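Local coordinates for protein NRPS (Penicillium fellutanum, PDB 6NKI) that binds NADPH in a Rossmann-type domain of the male sterility protein family and belongs to a nonribosomal peptide synthetase, at residues W270-A275 and P380-I385; W323-L328 and Q397-N402. All coordinates share one frame; numbering follows the deposited sequence.

Contact 1 (W270-A275 and P380-I385)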
ATOM      1  N   TRP A 270      -5.429 -13.350  14.107  1.00 98.74           N
ATOM      2  CA  TRP A 270      -5.325 -12.216  13.201  1.00 95.44           C
ATOM      3  C   TRP A 270      -5.173 -10.912  13.981  1.00 93.21           C
ATOM      4  O   TRP A 270      -5.876 -10.685  14.974  1.00 81.92           O
ATOM      5  CB  TRP A 270      -6.554 -12.131  12.292  1.00 93.93           C
ATOM      6  CG  TRP A 270      -6.387 -11.043  11.338  1.00 95.81           C
ATOM      7  CD1 TRP A 270      -6.785  -9.751  11.493  1.00 95.59           C
ATOM      8  CD2 TRP A 270      -5.766 -11.121  10.067  1.00 98.97           C
ATOM      9  NE1 TRP A 270      -6.434  -9.010  10.402  1.00 90.57           N
ATOM     10  CE2 TRP A 270      -5.814  -9.832   9.503  1.00 95.11           C
ATOM     11  CE3 TRP A 270      -5.169 -12.157   9.342  1.00 99.79           C
ATOM     12  CZ2 TRP A 270      -5.295  -9.554   8.247  1.00 99.16           C
ATOM     13  CZ3 TRP A 270      -4.651 -11.875   8.092  1.00 97.40           C
ATOM     14  CH2 TRP A 270      -4.713 -10.585   7.564  1.00 97.35           C
ATOM     15  N   LEU A 271      -4.274 -10.053  13.502  1.00 78.11           N
ATOM     16  CA  LEU A 271      -3.951  -8.763  14.103  1.00 90.83           C
ATOM     17  C   LEU A 271      -4.318  -7.641  13.125  1.00 86.46           C
ATOM     18  O   LEU A 271      -3.787  -7.585  12.008  1.00 74.40           O
ATOM     19  CB  LEU A 271      -2.458  -8.685  14.436  1.00 76.32           C
ATOM     20  CG  LEU A 271      -1.907  -7.452  15.161  1.00 75.30           C
ATOM     21  CD1 LEU A 271      -2.340  -7.488  16.626  1.00 97.03           C
ATOM     22  CD2 LEU A 271      -0.388  -7.289  15.029  1.00 74.67           C
ATOM     23  N   PHE A 272      -5.190  -6.725  13.557  1.00 85.87           N
ATOM     24  CA  PHE A 272      -5.619  -5.614  12.703  1.00 80.95           C
ATOM     25  C   PHE A 272      -4.635  -4.459  12.828  1.00 80.04           C
ATOM     26  O   PHE A 272      -4.706  -3.671  13.774  1.00 85.22           O
ATOM     27  CB  PHE A 272      -7.032  -5.155  13.053  1.00 82.88           C
ATOM     28  CG  PHE A 272      -8.108  -6.160  12.717  1.00 86.76           C
ATOM     29  CD1 PHE A 272      -8.521  -6.340  11.393  1.00 82.53           C
ATOM     30  CD2 PHE A 272      -8.740  -6.888  13.725  1.00 88.99           C
ATOM     31  CE1 PHE A 272      -9.506  -7.248  11.079  1.00 81.37           C
ATOM     32  CE2 PHE A 272      -9.737  -7.796  13.411  1.00 91.21           C
ATOM     33  CZ  PHE A 272     -10.111  -7.978  12.077  1.00 90.76           C
ATOM     34  N   VAL A 273      -3.758  -4.312  11.844  1.00 77.07           N
ATOM     35  CA  VAL A 273      -2.804  -3.211  11.818  1.00 74.36           C
ATOM     36  C   VAL A 273      -2.601  -2.731  10.368  1.00 75.42           C
ATOM     37  O   VAL A 273      -2.659  -3.519   9.412  1.00 65.86           O
ATOM     38  CB  VAL A 273      -1.487  -3.648  12.518  1.00 68.93           C
ATOM     39  CG1 VAL A 273      -0.879  -4.822  11.802  1.00 68.28           C
ATOM     40  CG2 VAL A 273      -0.477  -2.539  12.563  1.00 66.64           C
ATOM     41  N   ALA A 274      -2.367  -1.424  10.221  1.00 64.46           N
ATOM     42  CA  ALA A 274      -2.315  -0.768   8.920  1.00 71.35           C
ATOM     43  C   ALA A 274      -1.382   0.432   8.981  1.00 62.48           C
ATOM     44  O   ALA A 274      -1.200   1.044  10.033  1.00 62.60           O
ATOM     45  CB  ALA A 274      -3.695  -0.314   8.435  1.00 63.54           C
ATOM     46  N   ALA A 275      -0.740   0.723   7.869  1.00 66.81           N
ATOM     47  CA  ALA A 275       0.038   1.933   7.880  1.00 75.15           C
ATOM     48  C   ALA A 275      -0.934   3.102   7.881  1.00 72.74           C
ATOM     49  O   ALA A 275      -2.080   2.979   7.437  1.00 69.03           O
ATOM     50  CB  ALA A 275       0.978   2.002   6.685  1.00 73.52           C
ATOM     51  N   PRO A 380     -16.210 -12.720  15.423  1.00163.93           N
ATOM     52  CA  PRO A 380     -17.139 -11.920  14.600  1.00160.09           C
ATOM     53  C   PRO A 380     -16.507 -10.794  13.790  1.00149.08           C
ATOM     54  O   PRO A 380     -17.094 -10.386  12.779  1.00152.24           O
ATOM     55  CB  PRO A 380     -18.129 -11.374  15.638  1.00165.24           C
ATOM     56  CG  PRO A 380     -18.139 -12.404  16.697  1.00171.78           C
ATOM     57  CD  PRO A 380     -16.736 -12.926  16.783  1.00170.29           C
ATOM     58  N   LEU A 381     -15.351 -10.268  14.194  1.00137.42           N
ATOM     59  CA  LEU A 381     -14.739  -9.135  13.501  1.00125.14           C
ATOM     60  C   LEU A 381     -14.465  -9.453  12.031  1.00117.58           C
ATOM     61  O   LEU A 381     -14.422 -10.631  11.650  1.00117.48           O
ATOM     62  CB  LEU A 381     -13.456  -8.707  14.221  1.00120.35           C
ATOM     63  CG  LEU A 381     -13.697  -7.985  15.550  1.00117.83           C
ATOM     64  CD1 LEU A 381     -12.397  -7.712  16.266  1.00115.85           C
ATOM     65  CD2 LEU A 381     -14.430  -6.688  15.298  1.00115.19           C
ATOM     66  N   PRO A 382     -14.283  -8.438  11.170  1.00111.32           N
ATOM     67  CA  PRO A 382     -14.207  -8.675   9.717  1.00109.71           C
ATOM     68  C   PRO A 382     -12.857  -9.224   9.270  1.00112.51           C
ATOM     69  O   PRO A 382     -12.145  -8.608   8.468  1.00111.70           O
ATOM     70  CB  PRO A 382     -14.461  -7.272   9.147  1.00104.62           C
ATOM     71  CG  PRO A 382     -13.842  -6.374  10.145  1.00102.27           C
ATOM     72  CD  PRO A 382     -14.169  -7.003  11.482  1.00108.37           C
ATOM     73  N   VAL A 383     -12.498 -10.398   9.774  1.00118.09           N
ATOM     74  CA  VAL A 383     -11.185 -10.948   9.418  1.00120.54           C
ATOM     75  C   VAL A 383     -11.179 -11.293   7.928  1.00115.93           C
ATOM     76  O   VAL A 383     -12.096 -11.991   7.452  1.00122.36           O
ATOM     77  CB  VAL A 383     -10.848 -12.166  10.301  1.00135.42           C
ATOM     78  CG1 VAL A 383     -11.819 -13.324  10.069  1.00147.98           C
ATOM     79  CG2 VAL A 383      -9.412 -12.608  10.098  1.00135.31           C
ATOM     80  N   PRO A 384     -10.236 -10.770   7.146  1.00109.61           N
ATOM     81  CA  PRO A 384     -10.223 -11.042   5.696  1.00109.83           C
ATOM     82  C   PRO A 384      -9.929 -12.497   5.391  1.00122.68           C
ATOM     83  O   PRO A 384      -8.867 -13.017   5.738  1.00124.22           O
ATOM     84  CB  PRO A 384      -9.118 -10.118   5.168  1.00100.83           C
ATOM     85  CG  PRO A 384      -8.287  -9.798   6.332  1.00 98.93           C
ATOM     86  CD  PRO A 384      -9.221  -9.773   7.511  1.00104.12           C
ATOM     87  N   ILE A 385     -10.895 -13.154   4.739  1.00136.25           N
ATOM     88  CA  ILE A 385     -10.732 -14.525   4.266  1.00147.68           C
ATOM     89  C   ILE A 385      -9.500 -14.643   3.379  1.00144.06           C
ATOM     90  O   ILE A 385      -8.759 -15.633   3.438  1.00143.32           O
ATOM     91  CB  ILE A 385     -12.016 -14.974   3.538  1.00159.86           C
ATOM     92  CG1 ILE A 385     -11.907 -16.422   3.055  1.00170.79           C
ATOM     93  CG2 ILE A 385     -12.377 -14.009   2.412  1.00161.41           C
ATOM     94  CD1 ILE A 385     -13.234 -17.011   2.590  1.00179.11           C
TER
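The indole of Trp270 presents one face to the loop 380-385, and two aliphatic groups lie over it: Val383 CG2 stands 3.5 Å above the Trp270 ring plane and Pro384 CD 3.8 Å above it, both displaced toward the rim. Their lines to the centroid of the five-membered ring tilt 29° and 27° from its normal, which qualifies both as CH-pi contacts. The proline crosses the indole at about a right angle, and its CG reaches the benzo side, 3.6 Å from Trp270 CZ2. With CG anti to the backbone N (chi1 -176°), the indole swings beside its own carbonyl, and its CD1 comes to 3.6 Å above the centre of the Phe272 ring. That second ring has Pro382 O in its plane at the edge, 4.0 Å from Phe272 CE1, while Leu381 CD1 meets Phe272 CE2 obliquely at 3.9 Å. Pro382 is the centre of an inverse gamma turn closed by Val383 N to Leu381 O (2.7 Å), and this reversal brings both neighbours of the proline to the aromatic pair. Strand 270-275 is the middle member of a mixed three-stranded sheet, separate from the seven-stranded parallel sheet of the Rossmann fold. Its alternation accounts for the division of labour: Trp270 and Phe272 face the loop, whereas Leu271 and Val273 pack on Phe233 of strand 233-235. No hydrogen bond links the two segments. The Phe272 side chain, which also touches Leu169, lies about 9 Å from the bound NADPH.

Contact 2 (W323-L328 and Q397-N402)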
ATOM      1  N   TRP A 323       5.241 -11.431  14.556  1.00 90.53           N
ATOM      2  CA  TRP A 323       6.424 -11.556  15.404  1.00 98.67           C
ATOM      3  C   TRP A 323       7.689 -11.911  14.626  1.00100.19           C
ATOM      4  O   TRP A 323       8.775 -11.443  14.992  1.00 96.85           O
ATOM      5  CB  TRP A 323       6.213 -12.585  16.500  1.00 97.93           C
ATOM      6  CG  TRP A 323       5.302 -12.161  17.587  1.00 96.05           C
ATOM      7  CD1 TRP A 323       4.054 -12.640  17.846  1.00 96.86           C
ATOM      8  CD2 TRP A 323       5.550 -11.142  18.547  1.00 88.33           C
ATOM      9  NE1 TRP A 323       3.523 -12.007  18.943  1.00 98.43           N
ATOM     10  CE2 TRP A 323       4.425 -11.077  19.389  1.00 98.11           C
ATOM     11  CE3 TRP A 323       6.624 -10.284  18.791  1.00 88.01           C
ATOM     12  CZ2 TRP A 323       4.352 -10.205  20.461  1.00 89.54           C
ATOM     13  CZ3 TRP A 323       6.541  -9.409  19.851  1.00 88.39           C
ATOM     14  CH2 TRP A 323       5.417  -9.376  20.666  1.00 89.15           C
ATOM     15  N   LYS A 324       7.596 -12.724  13.563  1.00 91.76           N
ATOM     16  CA  LYS A 324       8.836 -12.993  12.852  1.00 93.97           C
ATOM     17  C   LYS A 324       9.357 -11.743  12.183  1.00 92.06           C
ATOM     18  O   LYS A 324      10.556 -11.667  11.892  1.00 85.81           O
ATOM     19  CB  LYS A 324       8.708 -14.153  11.852  1.00102.38           C
ATOM     20  CG  LYS A 324       7.686 -14.057  10.755  1.00111.47           C
ATOM     21  CD  LYS A 324       7.881 -15.211   9.738  1.00121.59           C
ATOM     22  CE  LYS A 324       7.467 -16.613  10.237  1.00120.98           C
ATOM     23  NZ  LYS A 324       5.994 -16.838  10.368  1.00117.44           N
ATOM     24  N   ALA A 325       8.491 -10.740  11.990  1.00 87.73           N
ATOM     25  CA  ALA A 325       8.905  -9.460  11.438  1.00 81.20           C
ATOM     26  C   ALA A 325       9.540  -8.582  12.505  1.00 84.40           C
ATOM     27  O   ALA A 325      10.553  -7.924  12.246  1.00 79.61           O
ATOM     28  CB  ALA A 325       7.706  -8.771  10.794  1.00 80.22           C
ATOM     29  N   ILE A 326       8.937  -8.547  13.701  1.00 92.26           N
ATOM     30  CA  ILE A 326       9.585  -7.953  14.874  1.00101.69           C
ATOM     31  C   ILE A 326      11.019  -8.476  15.008  1.00 98.75           C
ATOM     32  O   ILE A 326      11.993  -7.709  15.012  1.00 98.60           O
ATOM     33  CB  ILE A 326       8.758  -8.245  16.147  1.00105.60           C
ATOM     34  CG1 ILE A 326       7.365  -7.545  16.148  1.00112.56           C
ATOM     35  CG2 ILE A 326       9.590  -7.991  17.413  1.00113.28           C
ATOM     36  CD1 ILE A 326       7.382  -5.981  16.213  1.00 77.76           C
ATOM     37  N   MET A 327      11.169  -9.798  15.093  1.00 97.59           N
ATOM     38  CA  MET A 327      12.503 -10.347  15.325  1.00 99.65           C
ATOM     39  C   MET A 327      13.443 -10.055  14.163  1.00 99.17           C
ATOM     40  O   MET A 327      14.639  -9.827  14.380  1.00 98.87           O
ATOM     41  CB  MET A 327      12.430 -11.856  15.572  1.00110.85           C
ATOM     42  CG  MET A 327      11.712 -12.302  16.856  1.00 94.57           C
ATOM     43  SD  MET A 327      11.708 -14.091  16.975  1.00111.59           S
ATOM     44  CE  MET A 327      10.517 -14.545  15.734  1.00117.93           C
ATOM     45  N   LEU A 328      12.920 -10.043  12.934  1.00 94.75           N
ATOM     46  CA  LEU A 328      13.737  -9.683  11.782  1.00 94.07           C
ATOM     47  C   LEU A 328      14.270  -8.259  11.893  1.00 94.54           C
ATOM     48  O   LEU A 328      15.420  -7.989  11.526  1.00 97.59           O
ATOM     49  CB  LEU A 328      12.922  -9.850  10.502  1.00 98.68           C
ATOM     50  CG  LEU A 328      13.655  -9.855   9.152  1.00107.12           C
ATOM     51  CD1 LEU A 328      12.878 -10.727   8.186  1.00110.55           C
ATOM     52  CD2 LEU A 328      13.869  -8.453   8.561  1.00105.65           C
ATOM     53  N   GLN A 397       6.656  -5.036   6.110  1.00 71.89           N
ATOM     54  CA  GLN A 397       7.815  -4.167   6.143  1.00 73.75           C
ATOM     55  C   GLN A 397       7.582  -2.984   7.070  1.00 72.44           C
ATOM     56  O   GLN A 397       8.534  -2.427   7.623  1.00 76.39           O
ATOM     57  CB  GLN A 397       8.171  -3.669   4.724  1.00 72.59           C
ATOM     58  CG  GLN A 397       8.480  -4.741   3.758  1.00 77.88           C
ATOM     59  CD  GLN A 397       9.663  -5.589   4.180  1.00 81.82           C
ATOM     60  OE1 GLN A 397       9.487  -6.749   4.536  1.00 74.29           O
ATOM     61  NE2 GLN A 397      10.876  -5.018   4.116  1.00 81.05           N
ATOM     62  N   ALA A 398       6.336  -2.572   7.260  1.00 69.55           N
ATOM     63  CA  ALA A 398       6.117  -1.461   8.179  1.00 66.85           C
ATOM     64  C   ALA A 398       6.480  -1.860   9.610  1.00 71.16           C
ATOM     65  O   ALA A 398       7.151  -1.096  10.320  1.00 69.27           O
ATOM     66  CB  ALA A 398       4.673  -0.957   8.068  1.00 64.04           C
ATOM     67  N   VAL A 399       6.109  -3.075  10.029  1.00 69.57           N
ATOM     68  CA  VAL A 399       6.532  -3.546  11.347  1.00 72.46           C
ATOM     69  C   VAL A 399       8.028  -3.792  11.392  1.00 79.71           C
ATOM     70  O   VAL A 399       8.696  -3.363  12.342  1.00 71.60           O
ATOM     71  CB  VAL A 399       5.727  -4.770  11.817  1.00 75.97           C
ATOM     72  CG1 VAL A 399       5.923  -5.924  10.943  1.00 80.59           C
ATOM     73  CG2 VAL A 399       6.226  -5.175  13.193  1.00 81.15           C
ATOM     74  N   VAL A 400       8.596  -4.419  10.347  1.00 71.26           N
ATOM     75  CA  VAL A 400      10.038  -4.635  10.344  1.00 81.16           C
ATOM     76  C   VAL A 400      10.767  -3.315  10.517  1.00 72.73           C
ATOM     77  O   VAL A 400      11.729  -3.213  11.280  1.00 88.01           O
ATOM     78  CB  VAL A 400      10.506  -5.368   9.067  1.00 83.58           C
ATOM     79  CG1 VAL A 400      12.044  -5.367   8.981  1.00 76.19           C
ATOM     80  CG2 VAL A 400      10.043  -6.819   9.044  1.00 81.56           C
ATOM     81  N   ARG A 401      10.341  -2.290   9.795  1.00 91.60           N
ATOM     82  CA  ARG A 401      11.081  -1.035   9.874  1.00 93.91           C
ATOM     83  C   ARG A 401      10.900  -0.382  11.244  1.00 92.41           C
ATOM     84  O   ARG A 401      11.774   0.367  11.700  1.00 89.49           O
ATOM     85  CB  ARG A 401      10.647  -0.064   8.769  1.00 96.77           C
ATOM     86  CG  ARG A 401      10.738  -0.536   7.325  1.00108.16           C
ATOM     87  CD  ARG A 401      12.149  -0.914   6.916  1.00127.36           C
ATOM     88  NE  ARG A 401      13.121   0.159   7.123  1.00141.04           N
ATOM     89  CZ  ARG A 401      13.340   1.156   6.271  1.00142.96           C
ATOM     90  NH1 ARG A 401      12.643   1.237   5.143  1.00142.37           N
ATOM     91  NH2 ARG A 401      14.255   2.076   6.555  1.00144.16           N
ATOM     92  N   ASN A 402       9.781  -0.655  11.916  1.00 94.43           N
ATOM     93  CA  ASN A 402       9.556  -0.067  13.229  1.00103.41           C
ATOM     94  C   ASN A 402      10.335  -0.823  14.310  1.00101.02           C
ATOM     95  O   ASN A 402      10.975  -0.208  15.174  1.00 97.08           O
ATOM     96  CB  ASN A 402       8.050  -0.039  13.542  1.00103.20           C
ATOM     97  CG  ASN A 402       7.269   0.995  12.689  1.00100.24           C
ATOM     98  OD1 ASN A 402       7.710   2.125  12.502  1.00101.71           O
ATOM     99  ND2 ASN A 402       6.108   0.592  12.182  1.00 97.66           N
TER
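Ala325 of helix 319-330 and the two valines Val399 and Val400 of helix 389-410 form the closely packed part of this contact. The evidence is the backbone itself: Ala325 CA and Val400 CA are 5.1 Å apart, and the segment axes approach to 7.6 Å with their N-to-C directions 37° apart. The small alanine side chain, a single methyl, is consistent with this proximity. Its CB faces two branches of the other helix, 3.4 Å from Val399 CG1 and 3.5 Å from Val400 CG2; the latter methyl also lies against the Ala325 carbonyl oxygen. Val399 divides its work between its branches. With chi1 at 63°, CG1 stands between the backbone N and the carbonyl carbon and goes to the alanine, while CG2 meets Ile326 CD1 at 3.3 Å. The isoleucine's CB points away from the partner helix, so it is the end of the chain that returns to touch Val399, crossing it at about a right angle. Both residues also pack on Trp250 of helix 248-259, a third helix that closes this buried side.

The other flank is looser. Leu328 is exposed and brings only CD2 to Val400, 3.6 Å from CG1, in an oblique crossing; it also packs on His289 of the second subunit, so this margin of the helix pair lies at the dimer interface. Helix 389-410, the last of the modelled chain, packs here on helix 319-330, which follows the small mixed sheet, with the Val399 side chain about 11 Å from NADPH. Every side-chain pair here is aliphatic and no hydrogen bond joins the segments, which implies that, between these segments, the attraction is probably van der Waals and hydrophobic, with no directional bond to fix the register.

In the fold
Six strands of the seven-stranded parallel Rossmann sheet precede residue 270; the seventh, 310-312, lies between 270-275 and 323-328. From strand 270-275 the chain runs through helix 276-288 to helix 319-330, the first half of contact 2. It reaches 380-385 after helix 363-369, closing contact 1 over 104 intervening residues, then enters helix 389-410, closing contact 2 over 68. The segments alternate, so the two loops cross. Contact 1 joins the small mixed sheet to a late surface loop, whereas contact 2 pairs two helices. Their centres lie 18 Å apart and their nearest atoms about 5 Å, close neighbours without touching.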